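Local coordinates for pyrrolidone-carboxylate peptidase (Deinococcus radiodurans R1, PDB 5Z48), which removes an N-terminal pyroglutamyl (5-oxoproline) group from peptides, as a cysteine peptidase of family C15, at residues B[63-71]-B[162-170]; B[123-133]-B[199-208]. One frame throughout, in Å; residues are numbered along the deposited sequence.

Contact 1 of 2, residues B[63-71]-B[162-170]; sequences QDPGAVLLT and RGAVPCGFL
The carbonyl oxygen Leu70 O is met from several sides. Leu170 N donates to Leu70 O at 2.7 Å, nearly in line with the carbonyl. Phe169 CA adds a CA-H...O contact, and Leu70 O lies 3.4 Å above the plane of the Phe169 ring, over its centre. The two segments are neighbouring parallel strands, 67-73 and 167-172, inside the mixed sheet of this peptidase. Three more backbone bonds join them: Val68 N to Pro166 O, Gly168 N to Val68 O, and Leu70 N to Gly168 O. The register pairs Val68 with Cys167 and Leu70 with Phe169 on one face of the sheet. Phe169 CG stands anti to the backbone N (chi1 -154°), and this carries the ring across the neighbouring strand. There CD2 of Phe169 packs on CB of Leu70 at 3.4 Å, the two side chains crossing at about a right angle. The ring also touches Cys146 and meets the ring of His171, both probably catalytic. On the other sheet face, Leu69 CD1 rests on Leu170 CB at 3.9 Å. Before the strands, Val165 CG1 sits against Pro65 O and Gly66 O. Ahead of both strands, Asp64 OD1 lies 2.8 Å from Arg162 NH1. This oxygen is well off the guanidinium plane, so the salt bridge is electrostatic and no N-H is aimed at it.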
ATOM      1  N   GLN B  63      -5.483 -34.082  23.009  1.00 18.70           N
ATOM      2  CA  GLN B  63      -6.625 -33.281  23.447  1.00 18.01           C
ATOM      3  C   GLN B  63      -7.943 -33.668  22.795  1.00 21.93           C
ATOM      4  O   GLN B  63      -9.006 -33.292  23.319  1.00 21.14           O
ATOM      5  CB  GLN B  63      -6.394 -31.786  23.143  1.00 22.10           C
ATOM      6  CG  GLN B  63      -5.213 -31.174  23.817  1.00 25.78           C
ATOM      7  CD  GLN B  63      -5.308 -31.274  25.314  1.00 27.49           C
ATOM      8  OE1 GLN B  63      -6.379 -31.046  25.903  1.00 29.54           O
ATOM      9  NE2 GLN B  63      -4.203 -31.633  25.951  1.00 33.29           N
ATOM     10  N   ASP B  64      -7.897 -34.351  21.649  1.00 19.86           N
ATOM     11  CA  ASP B  64      -9.064 -34.780  20.881  1.00 19.20           C
ATOM     12  C   ASP B  64     -10.091 -33.643  20.822  1.00 19.67           C
ATOM     13  O   ASP B  64     -11.222 -33.790  21.296  1.00 19.64           O
ATOM     14  CB  ASP B  64      -9.675 -36.051  21.459  1.00 21.96           C
ATOM     15  CG  ASP B  64     -10.621 -36.736  20.491  1.00 28.10           C
ATOM     16  OD1 ASP B  64     -10.644 -36.382  19.290  1.00 31.38           O
ATOM     17  OD2 ASP B  64     -11.290 -37.688  20.935  1.00 36.25           O
ATOM     18  N   PRO B  65      -9.712 -32.493  20.270  1.00 16.30           N
ATOM     19  CA  PRO B  65     -10.551 -31.299  20.419  1.00 15.80           C
ATOM     20  C   PRO B  65     -11.777 -31.375  19.525  1.00 18.01           C
ATOM     21  O   PRO B  65     -11.769 -32.034  18.486  1.00 16.37           O
ATOM     22  CB  PRO B  65      -9.621 -30.156  19.999  1.00 16.58           C
ATOM     23  CG  PRO B  65      -8.610 -30.814  19.056  1.00 17.97           C
ATOM     24  CD  PRO B  65      -8.453 -32.238  19.554  1.00 15.56           C
ATOM     25  N   GLY B  66     -12.839 -30.684  19.951  1.00 15.02           N
ATOM     26  CA  GLY B  66     -14.026 -30.534  19.132  1.00 14.49           C
ATOM     27  C   GLY B  66     -13.952 -29.436  18.107  1.00 15.14           C
ATOM     28  O   GLY B  66     -14.830 -29.381  17.243  1.00 16.24           O
ATOM     29  N   ALA B  67     -12.940 -28.575  18.187  1.00 11.96           N
ATOM     30  CA  ALA B  67     -12.705 -27.505  17.227  1.00 12.36           C
ATOM     31  C   ALA B  67     -11.273 -27.050  17.399  1.00 11.03           C
ATOM     32  O   ALA B  67     -10.700 -27.194  18.488  1.00 12.69           O
ATOM     33  CB  ALA B  67     -13.665 -26.337  17.471  1.00 14.36           C
ATOM     34  N   VAL B  68     -10.691 -26.501  16.317  1.00 10.97           N
ATOM     35  CA  VAL B  68      -9.277 -26.123  16.285  1.00 12.58           C
ATOM     36  C   VAL B  68      -9.162 -24.725  15.691  1.00 12.33           C
ATOM     37  O   VAL B  68      -9.554 -24.494  14.532  1.00 11.16           O
ATOM     38  CB  VAL B  68      -8.431 -27.131  15.480  1.00 11.24           C
ATOM     39  CG1 VAL B  68      -6.967 -26.720  15.401  1.00 12.45           C
ATOM     40  CG2 VAL B  68      -8.608 -28.554  16.049  1.00 12.68           C
ATOM     41  N   LEU B  69      -8.625 -23.791  16.483  1.00  9.81           N
ATOM     42  CA  LEU B  69      -8.360 -22.411  16.059  1.00  8.26           C
ATOM     43  C   LEU B  69      -6.854 -22.133  16.119  1.00  9.75           C
ATOM     44  O   LEU B  69      -6.286 -21.917  17.195  1.00 10.22           O
ATOM     45  CB  LEU B  69      -9.164 -21.417  16.913  1.00 11.05           C
ATOM     46  CG  LEU B  69      -9.046 -19.940  16.479  1.00 10.76           C
ATOM     47  CD1 LEU B  69      -9.412 -19.726  15.027  1.00 11.10           C
ATOM     48  CD2 LEU B  69      -9.984 -19.079  17.340  1.00 12.38           C
ATOM     49  N   LEU B  70      -6.181 -22.143  14.965  1.00 10.47           N
ATOM     50  CA  LEU B  70      -4.758 -21.863  14.886  1.00  8.93           C
ATOM     51  C   LEU B  70      -4.581 -20.372  14.585  1.00  8.92           C
ATOM     52  O   LEU B  70      -5.262 -19.851  13.680  1.00 10.11           O
ATOM     53  CB  LEU B  70      -4.142 -22.688  13.761  1.00  8.94           C
ATOM     54  CG  LEU B  70      -4.484 -24.190  13.750  1.00 10.89           C
ATOM     55  CD1 LEU B  70      -3.980 -24.755  12.371  1.00 14.21           C
ATOM     56  CD2 LEU B  70      -3.846 -24.943  14.885  1.00 12.36           C
ATOM     57  N   THR B  71      -3.702 -19.691  15.315  1.00  9.58           N
ATOM     58  CA  THR B  71      -3.510 -18.256  15.086  1.00  9.66           C
ATOM     59  C   THR B  71      -2.030 -17.911  14.881  1.00 10.28           C
ATOM     60  O   THR B  71      -1.110 -18.619  15.327  1.00 10.45           O
ATOM     61  CB  THR B  71      -4.096 -17.389  16.236  1.00 11.53           C
ATOM     62  OG1 THR B  71      -3.273 -17.418  17.398  1.00 11.37           O
ATOM     63  CG2 THR B  71      -5.490 -17.891  16.614  1.00 11.94           C
ATOM     64  N   ARG B 162     -11.626 -37.526  11.411  1.00 16.72           N
ATOM     65  CA  ARG B 162     -12.111 -36.388  12.171  1.00 16.32           C
ATOM     66  C   ARG B 162     -12.246 -35.158  11.298  1.00 15.01           C
ATOM     67  O   ARG B 162     -12.135 -34.011  11.778  1.00 15.60           O
ATOM     68  CB  ARG B 162     -11.194 -36.111  13.353  1.00 15.86           C
ATOM     69  CG  ARG B 162     -11.250 -37.253  14.378  1.00 20.47           C
ATOM     70  CD  ARG B 162     -10.235 -37.135  15.473  1.00 22.92           C
ATOM     71  NE  ARG B 162     -10.385 -38.312  16.330  1.00 28.87           N
ATOM     72  CZ  ARG B 162      -9.662 -38.562  17.413  1.00 35.35           C
ATOM     73  NH1 ARG B 162      -8.723 -37.693  17.797  1.00 35.70           N
ATOM     74  NH2 ARG B 162      -9.891 -39.679  18.116  1.00 34.37           N
ATOM     75  N   GLY B 163     -12.520 -35.377  10.006  1.00 15.86           N
ATOM     76  CA  GLY B 163     -12.718 -34.265   9.092  1.00 16.06           C
ATOM     77  C   GLY B 163     -13.878 -33.362   9.453  1.00 19.28           C
ATOM     78  O   GLY B 163     -13.911 -32.200   9.017  1.00 20.12           O
ATOM     79  N   ALA B 164     -14.818 -33.847  10.250  1.00 18.09           N
ATOM     80  CA  ALA B 164     -15.911 -32.990  10.688  1.00 19.99           C
ATOM     81  C   ALA B 164     -15.521 -32.007  11.793  1.00 21.35           C
ATOM     82  O   ALA B 164     -16.341 -31.135  12.132  1.00 22.15           O
ATOM     83  CB  ALA B 164     -17.083 -33.842  11.171  1.00 21.27           C
ATOM     84  N   VAL B 165     -14.341 -32.149  12.404  1.00 13.85           N
ATOM     85  CA  VAL B 165     -13.917 -31.198  13.436  1.00 14.66           C
ATOM     86  C   VAL B 165     -13.591 -29.853  12.794  1.00 13.15           C
ATOM     87  O   VAL B 165     -12.640 -29.780  12.005  1.00 14.41           O
ATOM     88  CB  VAL B 165     -12.706 -31.740  14.200  1.00 13.84           C
ATOM     89  CG1 VAL B 165     -12.181 -30.685  15.176  1.00 15.93           C
ATOM     90  CG2 VAL B 165     -13.062 -32.994  14.947  1.00 16.65           C
ATOM     91  N   PRO B 166     -14.307 -28.772  13.108  1.00 12.67           N
ATOM     92  CA  PRO B 166     -14.011 -27.481  12.462  1.00 12.77           C
ATOM     93  C   PRO B 166     -12.596 -27.023  12.803  1.00 11.85           C
ATOM     94  O   PRO B 166     -12.182 -26.994  13.978  1.00 13.23           O
ATOM     95  CB  PRO B 166     -15.071 -26.532  13.037  1.00 14.43           C
ATOM     96  CG  PRO B 166     -16.198 -27.459  13.465  1.00 18.77           C
ATOM     97  CD  PRO B 166     -15.490 -28.706  13.988  1.00 15.93           C
ATOM     98  N   CYS B 167     -11.874 -26.613  11.772  1.00 11.58           N
ATOM     99  CA  CYS B 167     -10.458 -26.314  11.914  1.00 11.01           C
ATOM    100  C   CYS B 167     -10.082 -25.221  10.926  1.00 10.48           C
ATOM    101  O   CYS B 167     -10.443 -25.282   9.732  1.00 12.40           O
ATOM    102  CB  CYS B 167      -9.616 -27.580  11.643  1.00 11.92           C
ATOM    103  SG  CYS B 167      -7.832 -27.342  11.655  1.00 12.39           S
ATOM    104  N   GLY B 168      -9.389 -24.211  11.432  1.00 10.13           N
ATOM    105  CA  GLY B 168      -8.906 -23.176  10.553  1.00 11.29           C
ATOM    106  C   GLY B 168      -7.849 -22.300  11.175  1.00  9.58           C
ATOM    107  O   GLY B 168      -7.284 -22.620  12.236  1.00 10.43           O
ATOM    108  N   PHE B 169      -7.531 -21.217  10.445  1.00  9.24           N
ATOM    109  CA  PHE B 169      -6.460 -20.306  10.792  1.00 10.07           C
ATOM    110  C   PHE B 169      -6.951 -18.870  10.858  1.00  9.22           C
ATOM    111  O   PHE B 169      -7.700 -18.405   9.998  1.00 10.21           O
ATOM    112  CB  PHE B 169      -5.273 -20.388   9.803  1.00  9.47           C
ATOM    113  CG  PHE B 169      -3.977 -19.958  10.455  1.00  8.53           C
ATOM    114  CD1 PHE B 169      -3.646 -18.568  10.587  1.00  9.57           C
ATOM    115  CD2 PHE B 169      -3.124 -20.897  11.021  1.00 10.73           C
ATOM    116  CE1 PHE B 169      -2.512 -18.205  11.240  1.00 11.82           C
ATOM    117  CE2 PHE B 169      -2.001 -20.528  11.706  1.00 10.04           C
ATOM    118  CZ  PHE B 169      -1.697 -19.172  11.846  1.00 10.63           C
ATOM    119  N   LEU B 170      -6.484 -18.166  11.891  1.00  9.15           N
ATOM    120  CA  LEU B 170      -6.819 -16.763  12.140  1.00  8.26           C
ATOM    121  C   LEU B 170      -5.496 -15.978  12.203  1.00  9.25           C
ATOM    122  O   LEU B 170      -4.692 -16.159  13.127  1.00  9.93           O
ATOM    123  CB  LEU B 170      -7.641 -16.682  13.453  1.00  8.18           C
ATOM    124  CG  LEU B 170      -8.324 -15.375  13.813  1.00 13.95           C
ATOM    125  CD1 LEU B 170      -9.161 -15.525  15.061  1.00 12.25           C
ATOM    126  CD2 LEU B 170      -7.390 -14.248  13.991  1.00 17.05           C
TER

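Contact 2 of 2, residues B[123-133]-B[199-208]; sequences AILAAWREAEI and RAVRVAAEAI
Helices 123-130 and 199-208 cross at 131° with their axes 8.8 Å apart at closest approach, and Ile124 and Ala204 bring their CA atoms to 5.5 Å. Small residues allow this close packing: Ala127 CB meets Ala207 CB at 3.8 Å, and Val203 CG1 lies against Ala127 and Trp128 CD1. The crossing joins two helices of the alpha/beta fold. Trp128 and Ile124 also reach Leu82 of strand 80-90 beneath them. The indole of Trp128 is held between aliphatic groups: Ile124 CG2 lies over the centre of one face and Ile133 CG2 over the rim of the opposite face. Its N-H is used at the edge. Trp128 NE1 donates to Ala200 O at 2.9 Å, and this carbonyl also takes the helical bond from Ala204 N. The two donors come from opposite faces of the carbonyl plane.

Helix 123-130 ends in a Schellman motif with Glu132 at C-prime; Ala131 lies just before it and Ile133 just after. Arg199 bends at chi3 (61°), and the turn brings its guanidinium to this helix end. Arg199 NH1 donates to a lone pair of Ala131 O at 2.9 Å, in the plane of both groups and almost straight (170°). Ile133 CD1 lies over one guanidinium face, toward its rim, while NH2 forms a salt bridge with Glu196. A leucine in place of Arg199 would probably leave Ala131 O without this donor and Glu196 without its charged mate. Two side-chain N-H groups, one from each segment, thus donate to main-chain carbonyls of the other, which probably helps set how the helices sit against each other.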
ATOM      1  N   ALA B 123     -20.116 -17.119   9.850  1.00 12.98           N
ATOM      2  CA  ALA B 123     -20.583 -16.898  11.217  1.00 13.13           C
ATOM      3  C   ALA B 123     -19.545 -16.147  12.038  1.00 11.88           C
ATOM      4  O   ALA B 123     -19.889 -15.312  12.885  1.00 12.99           O
ATOM      5  CB  ALA B 123     -20.897 -18.233  11.871  1.00 12.61           C
ATOM      6  N   ILE B 124     -18.259 -16.433  11.812  1.00 11.08           N
ATOM      7  CA  ILE B 124     -17.232 -15.686  12.538  1.00  9.49           C
ATOM      8  C   ILE B 124     -17.204 -14.226  12.091  1.00 11.87           C
ATOM      9  O   ILE B 124     -17.142 -13.316  12.931  1.00 10.94           O
ATOM     10  CB  ILE B 124     -15.856 -16.352  12.357  1.00  9.19           C
ATOM     11  CG1 ILE B 124     -15.842 -17.763  12.978  1.00  9.84           C
ATOM     12  CG2 ILE B 124     -14.743 -15.475  12.994  1.00 10.87           C
ATOM     13  CD1 ILE B 124     -14.598 -18.608  12.521  1.00 10.93           C
ATOM     14  N   LEU B 125     -17.236 -13.979  10.773  1.00 11.45           N
ATOM     15  CA  LEU B 125     -17.267 -12.591  10.295  1.00 10.86           C
ATOM     16  C   LEU B 125     -18.440 -11.831  10.878  1.00 11.60           C
ATOM     17  O   LEU B 125     -18.309 -10.657  11.259  1.00 11.45           O
ATOM     18  CB  LEU B 125     -17.336 -12.561   8.763  1.00 11.47           C
ATOM     19  CG  LEU B 125     -16.071 -13.042   8.026  1.00 13.81           C
ATOM     20  CD1 LEU B 125     -16.212 -12.748   6.540  1.00 13.47           C
ATOM     21  CD2 LEU B 125     -14.721 -12.541   8.545  1.00 14.93           C
ATOM     22  N   ALA B 126     -19.592 -12.490  10.990  1.00 11.70           N
ATOM     23  CA  ALA B 126     -20.777 -11.818  11.512  1.00 10.64           C
ATOM     24  C   ALA B 126     -20.618 -11.528  13.000  1.00 11.93           C
ATOM     25  O   ALA B 126     -21.018 -10.466  13.490  1.00 12.63           O
ATOM     26  CB  ALA B 126     -22.038 -12.654  11.264  1.00 12.63           C
ATOM     27  N   ALA B 127     -20.018 -12.472  13.735  1.00 11.49           N
ATOM     28  CA  ALA B 127     -19.791 -12.223  15.158  1.00 12.26           C
ATOM     29  C   ALA B 127     -18.808 -11.075  15.369  1.00 12.83           C
ATOM     30  O   ALA B 127     -19.006 -10.223  16.253  1.00 13.20           O
ATOM     31  CB  ALA B 127     -19.281 -13.504  15.835  1.00 11.64           C
ATOM     32  N   TRP B 128     -17.757 -11.032  14.547  1.00 12.18           N
ATOM     33  CA  TRP B 128     -16.816  -9.916  14.603  1.00 10.41           C
ATOM     34  C   TRP B 128     -17.525  -8.601  14.323  1.00 11.44           C
ATOM     35  O   TRP B 128     -17.329  -7.621  15.040  1.00 12.32           O
ATOM     36  CB  TRP B 128     -15.693 -10.104  13.573  1.00 11.30           C
ATOM     37  CG  TRP B 128     -14.552 -11.006  13.987  1.00  9.55           C
ATOM     38  CD1 TRP B 128     -14.230 -11.429  15.254  1.00 11.06           C
ATOM     39  CD2 TRP B 128     -13.578 -11.576  13.113  1.00 10.00           C
ATOM     40  NE1 TRP B 128     -13.112 -12.222  15.219  1.00 11.42           N
ATOM     41  CE2 TRP B 128     -12.682 -12.314  13.915  1.00  9.55           C
ATOM     42  CE3 TRP B 128     -13.365 -11.510  11.725  1.00 10.47           C
ATOM     43  CZ2 TRP B 128     -11.600 -13.030  13.369  1.00 10.23           C
ATOM     44  CZ3 TRP B 128     -12.271 -12.195  11.198  1.00 10.78           C
ATOM     45  CH2 TRP B 128     -11.394 -12.925  12.016  1.00 11.24           C
ATOM     46  N   ARG B 129     -18.345  -8.548  13.264  1.00 12.52           N
ATOM     47  CA  ARG B 129     -19.042  -7.293  12.950  1.00 12.89           C
ATOM     48  C   ARG B 129     -19.971  -6.856  14.087  1.00 13.25           C
ATOM     49  O   ARG B 129     -20.039  -5.661  14.443  1.00 14.36           O
ATOM     50  CB  ARG B 129     -19.816  -7.456  11.641  1.00 13.99           C
ATOM     51  CG  ARG B 129     -20.421  -6.101  11.179  1.00 17.76           C
ATOM     52  CD  ARG B 129     -20.743  -6.050   9.688  1.00 23.44           C
ATOM     53  NE  ARG B 129     -19.551  -5.907   8.835  1.00 28.02           N
ATOM     54  CZ  ARG B 129     -19.063  -4.731   8.425  1.00 28.58           C
ATOM     55  NH1 ARG B 129     -19.647  -3.621   8.808  1.00 28.74           N
ATOM     56  NH2 ARG B 129     -17.979  -4.683   7.655  1.00 32.32           N
ATOM     57  N   GLU B 130     -20.684  -7.808  14.691  1.00 13.87           N
ATOM     58  CA  GLU B 130     -21.555  -7.462  15.802  1.00 15.69           C
ATOM     59  C   GLU B 130     -20.754  -6.903  16.975  1.00 15.39           C
ATOM     60  O   GLU B 130     -21.229  -6.000  17.671  1.00 17.35           O
ATOM     61  CB  GLU B 130     -22.356  -8.707  16.212  1.00 19.58           C
ATOM     62  CG  GLU B 130     -23.588  -8.417  17.096  1.00 31.53           C
ATOM     63  CD  GLU B 130     -23.257  -8.313  18.581  1.00 42.30           C
ATOM     64  OE1 GLU B 130     -22.206  -8.861  19.004  1.00 43.14           O
ATOM     65  OE2 GLU B 130     -24.059  -7.685  19.333  1.00 45.12           O
ATOM     66  N   ALA B 131     -19.513  -7.373  17.153  1.00 13.45           N
ATOM     67  CA  ALA B 131     -18.611  -6.864  18.186  1.00 14.41           C
ATOM     68  C   ALA B 131     -17.815  -5.639  17.745  1.00 14.88           C
ATOM     69  O   ALA B 131     -16.874  -5.243  18.449  1.00 13.06           O
ATOM     70  CB  ALA B 131     -17.648  -7.974  18.627  1.00 13.29           C
ATOM     71  N   GLU B 132     -18.168  -5.048  16.591  1.00 13.40           N
ATOM     72  CA  GLU B 132     -17.517  -3.853  16.034  1.00 14.34           C
ATOM     73  C   GLU B 132     -16.047  -4.103  15.706  1.00 12.10           C
ATOM     74  O   GLU B 132     -15.231  -3.180  15.778  1.00 13.52           O
ATOM     75  CB  GLU B 132     -17.672  -2.635  16.948  1.00 16.88           C
ATOM     76  CG  GLU B 132     -19.146  -2.293  17.192  1.00 21.34           C
ATOM     77  CD  GLU B 132     -19.359  -1.148  18.142  1.00 34.23           C
ATOM     78  OE1 GLU B 132     -20.518  -0.996  18.606  1.00 41.21           O
ATOM     79  OE2 GLU B 132     -18.393  -0.415  18.474  1.00 35.17           O
ATOM     80  N   ILE B 133     -15.739  -5.313  15.252  1.00 11.08           N
ATOM     81  CA  ILE B 133     -14.384  -5.690  14.829  1.00 10.34           C
ATOM     82  C   ILE B 133     -14.382  -5.844  13.312  1.00 14.01           C
ATOM     83  O   ILE B 133     -15.041  -6.759  12.788  1.00 12.86           O
ATOM     84  CB  ILE B 133     -13.911  -6.985  15.514  1.00  9.56           C
ATOM     85  CG1 ILE B 133     -13.842  -6.751  17.028  1.00 12.74           C
ATOM     86  CG2 ILE B 133     -12.521  -7.417  15.002  1.00 13.55           C
ATOM     87  CD1 ILE B 133     -13.679  -8.057  17.808  1.00 12.75           C
ATOM     88  N   ARG B 199      -9.373  -9.877  22.008  1.00 11.38           N
ATOM     89  CA  ARG B 199     -10.828  -9.877  21.918  1.00 10.86           C
ATOM     90  C   ARG B 199     -11.296 -10.469  20.593  1.00 10.90           C
ATOM     91  O   ARG B 199     -12.287 -11.213  20.559  1.00 12.43           O
ATOM     92  CB  ARG B 199     -11.364  -8.459  22.091  1.00 11.45           C
ATOM     93  CG  ARG B 199     -12.888  -8.447  22.262  1.00 13.30           C
ATOM     94  CD  ARG B 199     -13.376  -7.069  22.659  1.00 17.17           C
ATOM     95  NE  ARG B 199     -13.081  -6.036  21.649  1.00 18.12           N
ATOM     96  CZ  ARG B 199     -13.965  -5.606  20.735  1.00 19.73           C
ATOM     97  NH1 ARG B 199     -15.212  -6.089  20.692  1.00 16.24           N
ATOM     98  NH2 ARG B 199     -13.634  -4.642  19.875  1.00 19.66           N
ATOM     99  N   ALA B 200     -10.595 -10.172  19.484  1.00 10.57           N
ATOM    100  CA  ALA B 200     -10.980 -10.749  18.192  1.00  8.59           C
ATOM    101  C   ALA B 200     -10.853 -12.261  18.208  1.00 11.03           C
ATOM    102  O   ALA B 200     -11.702 -12.976  17.661  1.00 12.48           O
ATOM    103  CB  ALA B 200     -10.119 -10.142  17.061  1.00 10.55           C
ATOM    104  N   VAL B 201      -9.780 -12.773  18.807  1.00 11.35           N
ATOM    105  CA  VAL B 201      -9.606 -14.227  18.887  1.00 10.08           C
ATOM    106  C   VAL B 201     -10.707 -14.837  19.752  1.00 10.39           C
ATOM    107  O   VAL B 201     -11.275 -15.889  19.407  1.00  9.94           O
ATOM    108  CB  VAL B 201      -8.192 -14.554  19.412  1.00  9.25           C
ATOM    109  CG1 VAL B 201      -7.987 -16.059  19.586  1.00  9.81           C
ATOM    110  CG2 VAL B 201      -7.163 -14.000  18.423  1.00  9.50           C
ATOM    111  N   ARG B 202     -11.027 -14.186  20.865  1.00 11.27           N
ATOM    112  CA  ARG B 202     -12.078 -14.653  21.777  1.00 10.31           C
ATOM    113  C   ARG B 202     -13.430 -14.708  21.068  1.00 12.20           C
ATOM    114  O   ARG B 202     -14.159 -15.704  21.165  1.00 12.06           O
ATOM    115  CB  ARG B 202     -12.169 -13.724  22.987  1.00  9.76           C
ATOM    116  CG  ARG B 202     -13.245 -14.207  23.980  1.00 14.70           C
ATOM    117  CD  ARG B 202     -13.428 -13.299  25.169  1.00 18.33           C
ATOM    118  NE  ARG B 202     -14.497 -13.793  26.049  1.00 27.77           N
ATOM    119  CZ  ARG B 202     -14.523 -13.625  27.371  1.00 36.00           C
ATOM    120  NH1 ARG B 202     -13.523 -12.989  27.975  1.00 37.95           N
ATOM    121  NH2 ARG B 202     -15.539 -14.103  28.100  1.00 36.36           N
ATOM    122  N   VAL B 203     -13.776 -13.646  20.338  1.00 12.09           N
ATOM    123  CA  VAL B 203     -15.053 -13.602  19.623  1.00 11.69           C
ATOM    124  C   VAL B 203     -15.125 -14.708  18.567  1.00 12.54           C
ATOM    125  O   VAL B 203     -16.176 -15.357  18.403  1.00 13.05           O
ATOM    126  CB  VAL B 203     -15.271 -12.185  19.037  1.00 10.19           C
ATOM    127  CG1 VAL B 203     -16.492 -12.104  18.096  1.00 11.70           C
ATOM    128  CG2 VAL B 203     -15.491 -11.223  20.181  1.00 12.83           C
ATOM    129  N   ALA B 204     -14.016 -14.962  17.866  1.00 10.90           N
ATOM    130  CA  ALA B 204     -13.987 -16.067  16.909  1.00  9.17           C
ATOM    131  C   ALA B 204     -14.194 -17.390  17.609  1.00 11.83           C
ATOM    132  O   ALA B 204     -14.962 -18.228  17.122  1.00 11.50           O
ATOM    133  CB  ALA B 204     -12.674 -16.063  16.110  1.00 10.07           C
ATOM    134  N   ALA B 205     -13.500 -17.600  18.749  1.00 11.05           N
ATOM    135  CA  ALA B 205     -13.651 -18.851  19.506  1.00 12.27           C
ATOM    136  C   ALA B 205     -15.101 -19.062  19.931  1.00 11.99           C
ATOM    137  O   ALA B 205     -15.649 -20.174  19.805  1.00 13.05           O
ATOM    138  CB  ALA B 205     -12.748 -18.821  20.732  1.00 13.47           C
ATOM    139  N   GLU B 206     -15.751 -17.994  20.399  1.00 11.87           N
ATOM    140  CA  GLU B 206     -17.134 -18.092  20.855  1.00 13.71           C
ATOM    141  C   GLU B 206     -18.066 -18.432  19.697  1.00 12.92           C
ATOM    142  O   GLU B 206     -19.011 -19.226  19.862  1.00 15.21           O
ATOM    143  CB  GLU B 206     -17.545 -16.765  21.532  1.00 18.19           C
ATOM    144  CG  GLU B 206     -16.735 -16.447  22.799  1.00 27.29           C
ATOM    145  CD  GLU B 206     -16.959 -15.048  23.398  1.00 34.74           C
ATOM    146  OE1 GLU B 206     -17.450 -14.153  22.677  1.00 37.85           O
ATOM    147  OE2 GLU B 206     -16.630 -14.859  24.598  1.00 36.98           O
ATOM    148  N   ALA B 207     -17.810 -17.858  18.524  1.00 12.05           N
ATOM    149  CA  ALA B 207     -18.676 -18.148  17.377  1.00 11.90           C
ATOM    150  C   ALA B 207     -18.498 -19.596  16.908  1.00 12.54           C
ATOM    151  O   ALA B 207     -19.477 -20.258  16.536  1.00 13.97           O
ATOM    152  CB  ALA B 207     -18.415 -17.181  16.217  1.00 12.56           C
ATOM    153  N   ILE B 208     -17.258 -20.090  16.921  1.00 11.47           N
ATOM    154  CA  ILE B 208     -16.999 -21.458  16.480  1.00 12.51           C
ATOM    155  C   ILE B 208     -17.741 -22.444  17.375  1.00 13.95           C
ATOM    156  O   ILE B 208     -18.417 -23.367  16.904  1.00 15.75           O
ATOM    157  CB  ILE B 208     -15.485 -21.743  16.486  1.00 12.25           C
ATOM    158  CG1 ILE B 208     -14.774 -20.954  15.369  1.00 11.63           C
ATOM    159  CG2 ILE B 208     -15.256 -23.245  16.335  1.00 15.35           C
ATOM    160  CD1 ILE B 208     -13.254 -20.761  15.624  1.00 11.93           C
TER

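How the contacts relate
From the N terminus the chain first lays down segment 63-71 and then helix segment 123-133. It returns at 162-170, closing contact 1 over 90 residues, and reaches 199-208, closing contact 2 over 65. The segments alternate, so the two loops cross: 123-133 lies within the first loop and 162-170 within the second. Contact 1 joins two parallel strands in the sheet. Contact 2 joins two helices, and helix 194-211 packs on the sheet face that carries Leu69 and Leu170. There Leu170 CD1 meets Ala204 CB and Trp128 CZ2, while Ala67 CB meets Ile208 CG2. The strand pair and the helix pair thus pack against each other through these residues.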